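Local coordinates for protein putative protease (Parabacteroides distasonis ATCC 8503, PDB 3KD4) that is of uncharacterised function but is probably an exported protease-like hydrolase, at residues G302-E306 with K331-D335. Sequence-based numbering, arbitrary orientation.
Sequences GIPSE and KATVD
Glu306 and Lys331 face each other as an antiparallel hydrogen-bonded pair: Lys331 N gives its hydrogen to Glu306 O at 2.9 Å, and Glu306 N returns one to Lys331 O at 3.0 Å. Two residues along, Thr333 N donates to Pro304 O at 2.8 Å; proline, which has no N-H to give, suits this place just ahead of the strand, where only its carbonyl is used. Between these bonds Ser305 pairs with Ala332 without hydrogen bonds, and Ser305 CA makes a CA-H...O contact of 3.0 Å with Lys331 O. The charged side chains run side by side on one face of the sheet. Lys331 starts with CG anti to its own N (chi1 165°), then bends near its end to bring NZ within 3.3 Å of Glu306 OE1, a salt bridge whose hydrogen bond is weak, while Glu306 OE2 bonds Ser359. Ser305 and Ala332 take the other face, where Ser305 touches Asn295 and Leu298 of helix 287-300. Ile303 CG2 packs 3.8 Å from Ala332 CB and also meets Val334 CG2; Ile303 and Val334, both branched, also rest on Val248 of helix 244-258. Ser305 OG turns back to Ile303 O at 2.9 Å, approaching from above the carbonyl plane. Replacing Ser305 by alanine removes the hydroxyl, which is likely to leave Ile303 O without this donor and the turn into the strand less firmly held. With Gly302 closing helix 287-300 in a Schellman motif, the arrangement is a helix-to-strand connection leading into the central strand of a five-stranded antiparallel sheet.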
ATOM      1  N   GLY A 302       4.540   5.497 -30.572  1.00 24.16           N
ATOM      2  CA  GLY A 302       5.244   6.760 -30.748  1.00 23.52           C
ATOM      3  C   GLY A 302       5.236   7.647 -29.514  1.00 23.82           C
ATOM      4  O   GLY A 302       5.495   8.838 -29.628  1.00 23.69           O
ATOM      5  N   ILE A 303       4.924   7.089 -28.332  1.00 22.72           N
ATOM      6  CA  ILE A 303       4.927   7.877 -27.075  1.00 21.91           C
ATOM      7  C   ILE A 303       6.087   7.368 -26.223  1.00 21.46           C
ATOM      8  O   ILE A 303       6.047   6.239 -25.687  1.00 20.66           O
ATOM      9  CB  ILE A 303       3.597   7.773 -26.304  1.00 21.87           C
ATOM     10  CG1 ILE A 303       2.415   8.117 -27.216  1.00 22.29           C
ATOM     11  CG2 ILE A 303       3.592   8.671 -25.046  1.00 22.08           C
ATOM     12  CD1 ILE A 303       2.355   9.562 -27.667  1.00 22.59           C
ATOM     13  N   PRO A 304       7.152   8.173 -26.116  1.00 21.50           N
ATOM     14  CA  PRO A 304       8.276   7.660 -25.362  1.00 21.24           C
ATOM     15  C   PRO A 304       7.857   7.424 -23.915  1.00 20.94           C
ATOM     16  O   PRO A 304       7.320   8.339 -23.274  1.00 22.31           O
ATOM     17  CB  PRO A 304       9.318   8.771 -25.500  1.00 21.58           C
ATOM     18  CG  PRO A 304       8.932   9.458 -26.757  1.00 21.89           C
ATOM     19  CD  PRO A 304       7.466   9.473 -26.741  1.00 21.36           C
ATOM     20  N   SER A 305       8.077   6.200 -23.439  1.00 19.99           N
ATOM     21  CA  SER A 305       7.575   5.749 -22.152  1.00 20.13           C
ATOM     22  C   SER A 305       8.568   4.838 -21.437  1.00 18.90           C
ATOM     23  O   SER A 305       9.412   4.158 -22.053  1.00 18.71           O
ATOM     24  CB  SER A 305       6.227   5.002 -22.316  1.00 20.43           C
ATOM     25  OG  SER A 305       5.248   5.860 -22.931  1.00 22.99           O
ATOM     26  N   GLU A 306       8.450   4.809 -20.122  1.00 18.07           N
ATOM     27  CA  GLU A 306       9.290   3.951 -19.282  1.00 18.53           C
ATOM     28  C   GLU A 306       8.540   3.496 -18.030  1.00 17.95           C
ATOM     29  O   GLU A 306       7.732   4.251 -17.479  1.00 17.68           O
ATOM     30  CB  GLU A 306      10.493   4.759 -18.808  1.00 19.69           C
ATOM     31  CG  GLU A 306      11.786   4.488 -19.490  1.00 23.73           C
ATOM     32  CD  GLU A 306      12.968   5.142 -18.738  1.00 23.02           C
ATOM     33  OE1 GLU A 306      13.021   6.378 -18.725  1.00 22.41           O
ATOM     34  OE2 GLU A 306      13.791   4.402 -18.149  1.00 23.45           O
ATOM     35  N   LYS A 331       5.742   6.236 -17.001  1.00 17.54           N
ATOM     36  CA  LYS A 331       5.932   7.610 -17.425  1.00 18.92           C
ATOM     37  C   LYS A 331       5.709   7.655 -18.944  1.00 19.25           C
ATOM     38  O   LYS A 331       6.283   6.839 -19.664  1.00 20.36           O
ATOM     39  CB  LYS A 331       7.383   7.997 -17.082  1.00 19.90           C
ATOM     40  CG  LYS A 331       7.946   9.215 -17.717  1.00 23.76           C
ATOM     41  CD  LYS A 331       9.342   9.531 -17.124  1.00 29.12           C
ATOM     42  CE  LYS A 331      10.482   8.624 -17.593  1.00 31.80           C
ATOM     43  NZ  LYS A 331      11.222   9.133 -18.783  1.00 32.32           N
ATOM     44  N   ALA A 332       4.889   8.601 -19.420  1.00 18.69           N
ATOM     45  CA  ALA A 332       4.664   8.817 -20.863  1.00 18.01           C
ATOM     46  C   ALA A 332       4.970  10.269 -21.211  1.00 17.09           C
ATOM     47  O   ALA A 332       4.469  11.185 -20.573  1.00 15.15           O
ATOM     48  CB  ALA A 332       3.243   8.486 -21.260  1.00 16.82           C
ATOM     49  N   THR A 333       5.805  10.477 -22.217  1.00 17.89           N
ATOM     50  CA  THR A 333       6.147  11.839 -22.639  1.00 19.54           C
ATOM     51  C   THR A 333       5.234  12.237 -23.792  1.00 20.03           C
ATOM     52  O   THR A 333       5.306  11.635 -24.856  1.00 20.58           O
ATOM     53  CB  THR A 333       7.588  11.925 -23.082  1.00 19.95           C
ATOM     54  OG1 THR A 333       8.401  11.417 -22.027  1.00 22.88           O
ATOM     55  CG2 THR A 333       7.989  13.387 -23.399  1.00 20.88           C
ATOM     56  N   VAL A 334       4.363  13.209 -23.548  1.00 20.64           N
ATOM     57  CA  VAL A 334       3.329  13.618 -24.489  1.00 22.00           C
ATOM     58  C   VAL A 334       3.615  15.074 -24.888  1.00 22.88           C
ATOM     59  O   VAL A 334       3.534  15.977 -24.042  1.00 23.38           O
ATOM     60  CB  VAL A 334       1.945  13.482 -23.835  1.00 22.38           C
ATOM     61  CG1 VAL A 334       0.839  14.100 -24.704  1.00 22.55           C
ATOM     62  CG2 VAL A 334       1.658  11.982 -23.472  1.00 23.20           C
ATOM     63  N   ASP A 335       3.998  15.298 -26.147  1.00 23.27           N
ATOM     64  CA  ASP A 335       4.383  16.657 -26.597  1.00 24.05           C
ATOM     65  C   ASP A 335       5.414  17.287 -25.631  1.00 23.77           C
ATOM     66  O   ASP A 335       5.253  18.411 -25.163  1.00 24.14           O
ATOM     67  CB  ASP A 335       3.153  17.566 -26.718  1.00 23.71           C
ATOM     68  CG  ASP A 335       2.046  16.950 -27.527  1.00 26.18           C
ATOM     69  OD1 ASP A 335       2.336  16.307 -28.575  1.00 31.05           O
ATOM     70  OD2 ASP A 335       0.867  17.124 -27.130  1.00 28.43           O
TER